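Local coordinates for protein galactokinase (Bifidobacterium longum subsp. infantis ATCC 15697 = JCM 1222 = DSM 20088, PDB 6TEQ) that probably transfers a phosphate from ATP to galactose and is captured here with 2-deoxy-2-fluoro-galactose bound, at residues 61-73 with 144-157. Numbering follows the deposited sequence.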
loop_
_atom_site.group_PDB
_atom_site.type_symbol
_atom_site.label_atom_id
_atom_site.label_comp_id
_atom_site.label_asym_id
_atom_site.label_seq_id
_atom_site.Cartn_x
_atom_site.Cartn_y
_atom_site.Cartn_z
ATOM N N PRO A 61 2.184 -10.001 6.508
ATOM C CA PRO A 61 1.486 -11.259 6.676
ATOM C C PRO A 61 -0.027 -11.057 6.851
ATOM O O PRO A 61 -0.802 -11.980 6.667
ATOM C CB PRO A 61 2.061 -11.771 7.970
ATOM C CG PRO A 61 2.653 -10.606 8.706
ATOM C CD PRO A 61 3.075 -9.656 7.627
ATOM N N HIS A 62 -0.411 -9.850 7.209
ATOM C CA HIS A 62 -1.812 -9.443 7.469
ATOM C C HIS A 62 -2.531 -9.400 6.125
ATOM O O HIS A 62 -2.077 -8.684 5.199
ATOM C CB HIS A 62 -1.888 -8.060 8.103
ATOM C CG HIS A 62 -1.208 -8.024 9.421
ATOM N ND1 HIS A 62 0.172 -8.070 9.498
ATOM C CD2 HIS A 62 -1.689 -7.991 10.686
ATOM C CE1 HIS A 62 0.519 -8.097 10.785
ATOM N NE2 HIS A 62 -0.607 -8.006 11.529
ATOM N N ARG A 63 -3.638 -10.121 5.991
ATOM C CA ARG A 63 -4.379 -10.285 4.746
ATOM C C ARG A 63 -5.857 -9.978 4.951
ATOM O O ARG A 63 -6.395 -10.155 6.101
ATOM C CB ARG A 63 -4.164 -11.663 4.185
ATOM C CG ARG A 63 -2.692 -11.947 3.831
ATOM C CD ARG A 63 -2.332 -13.413 3.784
ATOM N NE ARG A 63 -2.719 -14.140 2.570
ATOM C CZ ARG A 63 -2.087 -14.115 1.403
ATOM N NH1 ARG A 63 -1.023 -13.354 1.224
ATOM N NH2 ARG A 63 -2.504 -14.896 0.418
ATOM N N THR A 64 -6.480 -9.646 3.824
ATOM C CA THR A 64 -7.948 -9.617 3.679
ATOM C C THR A 64 -8.309 -10.935 2.984
ATOM O O THR A 64 -7.792 -11.181 1.863
ATOM C CB THR A 64 -8.401 -8.414 2.877
ATOM O OG1 THR A 64 -8.078 -7.307 3.706
ATOM C CG2 THR A 64 -9.869 -8.382 2.494
ATOM N N PHE A 65 -9.258 -11.661 3.552
ATOM C CA PHE A 65 -9.763 -12.933 3.045
ATOM C C PHE A 65 -11.150 -12.734 2.485
ATOM O O PHE A 65 -11.988 -12.037 3.083
ATOM C CB PHE A 65 -9.843 -13.994 4.143
ATOM C CG PHE A 65 -8.477 -14.404 4.614
ATOM C CD1 PHE A 65 -7.809 -13.641 5.538
ATOM C CD2 PHE A 65 -7.946 -15.639 4.281
ATOM C CE1 PHE A 65 -6.540 -14.008 5.937
ATOM C CE2 PHE A 65 -6.660 -15.988 4.646
ATOM C CZ PHE A 65 -5.982 -15.183 5.510
ATOM N N ILE A 66 -11.311 -13.172 1.247
ATOM C CA ILE A 66 -12.597 -13.028 0.533
ATOM C C ILE A 66 -13.115 -14.424 0.262
ATOM O O ILE A 66 -12.465 -15.203 -0.470
ATOM C CB ILE A 66 -12.526 -12.242 -0.763
ATOM C CG1 ILE A 66 -13.908 -11.937 -1.377
ATOM C CG2 ILE A 66 -11.526 -12.822 -1.747
ATOM C CD1 ILE A 66 -13.828 -11.241 -2.703
ATOM N N ALA A 67 -14.287 -14.709 0.797
ATOM C CA ALA A 67 -15.063 -15.916 0.374
ATOM C C ALA A 67 -15.985 -15.437 -0.760
ATOM O O ALA A 67 -16.705 -14.446 -0.569
ATOM C CB ALA A 67 -15.803 -16.492 1.551
ATOM N N LEU A 68 -15.912 -16.041 -1.934
ATOM C CA LEU A 68 -16.689 -15.565 -3.092
ATOM C C LEU A 68 -17.376 -16.690 -3.834
ATOM O O LEU A 68 -16.827 -17.818 -3.901
ATOM C CB LEU A 68 -15.733 -14.783 -4.002
ATOM C CG LEU A 68 -16.367 -14.121 -5.249
ATOM C CD1 LEU A 68 -15.689 -12.809 -5.575
ATOM C CD2 LEU A 68 -16.333 -15.065 -6.443
ATOM N N LYS A 69 -18.523 -16.369 -4.414
ATOM C CA LYS A 69 -19.211 -17.282 -5.365
ATOM C C LYS A 69 -19.738 -16.422 -6.487
ATOM O O LYS A 69 -20.355 -15.396 -6.235
ATOM C CB LYS A 69 -20.340 -18.076 -4.700
ATOM C CG LYS A 69 -20.975 -19.096 -5.604
ATOM C CD LYS A 69 -21.990 -19.918 -4.861
ATOM C CE LYS A 69 -22.569 -20.989 -5.752
ATOM N NZ LYS A 69 -23.737 -21.555 -5.098
ATOM N N PRO A 70 -19.521 -16.825 -7.748
ATOM C CA PRO A 70 -20.051 -16.029 -8.860
ATOM C C PRO A 70 -21.567 -16.216 -8.894
ATOM O O PRO A 70 -22.057 -17.211 -8.420
ATOM C CB PRO A 70 -19.383 -16.652 -10.080
ATOM C CG PRO A 70 -19.125 -18.098 -9.664
ATOM C CD PRO A 70 -18.804 -18.047 -8.165
ATOM N N ARG A 71 -22.220 -15.303 -9.574
ATOM C CA ARG A 71 -23.673 -15.361 -9.844
ATOM C C ARG A 71 -23.919 -15.428 -11.348
ATOM O O ARG A 71 -23.058 -14.965 -12.109
ATOM C CB ARG A 71 -24.328 -14.136 -9.239
ATOM C CG ARG A 71 -24.296 -14.060 -7.710
ATOM C CD ARG A 71 -24.891 -12.764 -7.143
ATOM N NE ARG A 71 -26.327 -12.722 -7.422
ATOM C CZ ARG A 71 -27.285 -12.985 -6.574
ATOM N NH1 ARG A 71 -28.514 -12.949 -7.050
ATOM N NH2 ARG A 71 -27.045 -13.335 -5.299
ATOM N N GLU A 72 -25.078 -15.939 -11.781
ATOM C CA GLU A 72 -25.461 -15.937 -13.223
ATOM C C GLU A 72 -26.213 -14.639 -13.567
ATOM O O GLU A 72 -26.475 -14.416 -14.760
ATOM C CB GLU A 72 -26.315 -17.157 -13.573
ATOM C CG GLU A 72 -25.581 -18.500 -13.515
ATOM C CD GLU A 72 -26.525 -19.702 -13.650
ATOM O OE1 GLU A 72 -27.740 -19.470 -13.625
ATOM O OE2 GLU A 72 -26.004 -20.869 -13.682
ATOM N N ASP A 73 -26.570 -13.818 -12.571
ATOM C CA ASP A 73 -27.030 -12.428 -12.826
ATOM C C ASP A 73 -25.882 -11.447 -12.615
ATOM O O ASP A 73 -24.753 -11.888 -12.383
ATOM C CB ASP A 73 -28.277 -12.087 -12.006
ATOM C CG ASP A 73 -28.090 -12.102 -10.514
ATOM O OD1 ASP A 73 -26.948 -11.784 -10.089
ATOM O OD2 ASP A 73 -29.104 -12.424 -9.768
ATOM N N ALA A 144 -5.788 -4.556 -0.337
ATOM C CA ALA A 144 -6.026 -5.939 0.068
ATOM C C ALA A 144 -7.451 -6.290 -0.369
ATOM O O ALA A 144 -7.674 -7.421 -0.795
ATOM C CB ALA A 144 -5.819 -6.054 1.559
ATOM N N MET A 145 -8.400 -5.373 -0.234
ATOM C CA MET A 145 -9.805 -5.702 -0.612
ATOM C C MET A 145 -9.927 -5.787 -2.141
ATOM O O MET A 145 -10.601 -6.714 -2.656
ATOM C CB MET A 145 -10.771 -4.660 -0.049
ATOM C CG MET A 145 -12.202 -4.898 -0.447
ATOM S SD MET A 145 -13.316 -3.977 0.560
ATOM C CE MET A 145 -13.285 -4.878 2.106
ATOM N N THR A 146 -9.411 -4.829 -2.856
ATOM C CA THR A 146 -9.577 -4.802 -4.329
ATOM C C THR A 146 -8.782 -5.937 -4.958
ATOM O O THR A 146 -9.279 -6.538 -5.916
ATOM C CB THR A 146 -9.252 -3.441 -4.967
ATOM O OG1 THR A 146 -7.865 -3.128 -4.645
ATOM C CG2 THR A 146 -10.205 -2.357 -4.540
ATOM N N CYS A 147 -7.576 -6.226 -4.506
ATOM C CA CYS A 147 -6.737 -7.267 -5.112
ATOM C C CYS A 147 -7.246 -8.675 -4.778
ATOM O O CYS A 147 -7.225 -9.549 -5.697
ATOM C CB CYS A 147 -5.269 -7.055 -4.722
ATOM S SG CYS A 147 -4.601 -5.565 -5.484
ATOM N N SER A 148 -7.768 -8.873 -3.568
ATOM C CA SER A 148 -8.333 -10.224 -3.231
ATOM C C SER A 148 -9.556 -10.453 -4.125
ATOM O O SER A 148 -9.695 -11.530 -4.642
ATOM C CB SER A 148 -8.723 -10.355 -1.799
ATOM O OG SER A 148 -9.655 -9.392 -1.366
ATOM N N THR A 149 -10.349 -9.409 -4.347
ATOM C CA THR A 149 -11.580 -9.534 -5.190
ATOM C C THR A 149 -11.142 -9.794 -6.641
ATOM O O THR A 149 -11.751 -10.626 -7.277
ATOM C CB THR A 149 -12.417 -8.273 -5.107
ATOM O OG1 THR A 149 -12.772 -7.958 -3.764
ATOM C CG2 THR A 149 -13.696 -8.397 -5.901
ATOM N N ALA A 150 -10.133 -9.093 -7.130
ATOM C CA ALA A 150 -9.678 -9.212 -8.542
ATOM C C ALA A 150 -9.156 -10.623 -8.732
ATOM O O ALA A 150 -9.469 -11.252 -9.731
ATOM C CB ALA A 150 -8.591 -8.186 -8.849
ATOM N N LEU A 151 -8.421 -11.176 -7.756
ATOM C CA LEU A 151 -7.882 -12.537 -7.924
ATOM C C LEU A 151 -9.033 -13.540 -7.902
ATOM O O LEU A 151 -9.030 -14.496 -8.712
ATOM C CB LEU A 151 -6.869 -12.837 -6.831
ATOM C CG LEU A 151 -5.970 -14.031 -7.096
ATOM C CD1 LEU A 151 -4.998 -13.813 -8.257
ATOM C CD2 LEU A 151 -5.253 -14.403 -5.836
ATOM N N ALA A 152 -9.971 -13.358 -6.986
ATOM C CA ALA A 152 -11.108 -14.295 -6.844
ATOM C C ALA A 152 -11.925 -14.263 -8.151
ATOM O O ALA A 152 -12.282 -15.347 -8.654
ATOM C CB ALA A 152 -11.952 -13.937 -5.649
ATOM N N LEU A 153 -12.238 -13.090 -8.702
ATOM C CA LEU A 153 -13.042 -12.994 -9.916
ATOM C C LEU A 153 -12.300 -13.625 -11.091
ATOM O O LEU A 153 -12.944 -14.282 -11.905
ATOM C CB LEU A 153 -13.401 -11.533 -10.202
ATOM C CG LEU A 153 -14.429 -10.953 -9.246
ATOM C CD1 LEU A 153 -14.538 -9.429 -9.411
ATOM C CD2 LEU A 153 -15.810 -11.625 -9.412
ATOM N N ASP A 154 -11.014 -13.362 -11.216
ATOM C CA ASP A 154 -10.200 -13.944 -12.299
ATOM C C ASP A 154 -10.326 -15.463 -12.239
ATOM O O ASP A 154 -10.419 -16.101 -13.286
ATOM C CB ASP A 154 -8.764 -13.466 -12.204
ATOM C CG ASP A 154 -7.819 -14.187 -13.149
ATOM O OD1 ASP A 154 -7.770 -13.715 -14.314
ATOM O OD2 ASP A 154 -7.303 -15.275 -12.760
ATOM N N ASP A 155 -10.214 -16.013 -11.054
ATOM C CA ASP A 155 -10.278 -17.467 -10.853
ATOM C C ASP A 155 -11.655 -17.973 -11.238
ATOM O O ASP A 155 -11.688 -18.894 -12.118
ATOM C CB ASP A 155 -9.855 -17.770 -9.419
ATOM C CG ASP A 155 -9.607 -19.220 -9.104
ATOM O OD1 ASP A 155 -10.267 -20.039 -9.740
ATOM O OD2 ASP A 155 -8.909 -19.502 -8.145
ATOM N N VAL A 156 -12.722 -17.467 -10.631
ATOM C CA VAL A 156 -14.054 -18.150 -10.796
ATOM C C VAL A 156 -14.490 -17.979 -12.233
ATOM O O VAL A 156 -15.274 -18.838 -12.682
ATOM C CB VAL A 156 -15.114 -17.755 -9.774
ATOM C CG1 VAL A 156 -14.600 -18.061 -8.362
ATOM C CG2 VAL A 156 -15.498 -16.285 -9.940
ATOM N N TYR A 157 -14.143 -16.851 -12.851
ATOM C CA TYR A 157 -14.562 -16.608 -14.251
ATOM C C TYR A 157 -13.503 -17.126 -15.247
ATOM O O TYR A 157 -13.747 -17.017 -16.446
ATOM C CB TYR A 157 -14.966 -15.151 -14.427
ATOM C CG TYR A 157 -16.281 -14.806 -13.791
ATOM C CD1 TYR A 157 -17.420 -15.507 -14.166
ATOM C CD2 TYR A 157 -16.382 -13.922 -12.718
ATOM C CE1 TYR A 157 -18.653 -15.310 -13.551
ATOM C CE2 TYR A 157 -17.636 -13.612 -12.187
ATOM C CZ TYR A 157 -18.768 -14.315 -12.595
ATOM O OH TYR A 157 -19.988 -14.017 -12.070
#
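Leu68 forks over the last turns of the helix: CD1 lies 3.9 Å from Ala152 CB and also meets Leu153 CD2, while CD2 rests against both methyls of Val156. Ile66 meets the helix one turn earlier, at Ser148 and Thr149. With CG1 anti to the backbone N (chi1 -172°) and the chain extended, its side chain crosses that of Thr149 at about a right angle, Ile66 CD1 ending 3.6 Å from Thr149 OG1, and CG2 sits on Ser148 CB. At the far end of the strand the ring of Pro70 slants across Val156, whose CG2 in turn sits over one face of the Tyr157 ring, toward its rim.

Thr64, Ile66, Leu68 and Pro70 thus face helix 144-156, which runs under the sheet of the N-terminal GHMP-kinase domain at 44° to the strand. Phe125 and Phe129 of the adjoining strand 125-131 extend the apolar layer, and the start of this helix leads back to the ADP-binding serines.

No hydrogen bond joins strand and helix. Thr64 OG1, 3.4 Å from Ala144 CB, bonds to Ser131; Thr149 OG1 turns back to Met145 O at 2.7 Å.

Tyr157 brings its phenol end to Pro70 CB, with CZ 3.5 Å away, and its hydroxyl bonds to Gly124 O. A leucine here would probably leave that carbonyl without its phenol partner and Pro70 less well covered. Arg71 O lies near Tyr157 OH at the ring edge, while the Arg71 guanidinium grips Asp73 side-on through NE and NH1.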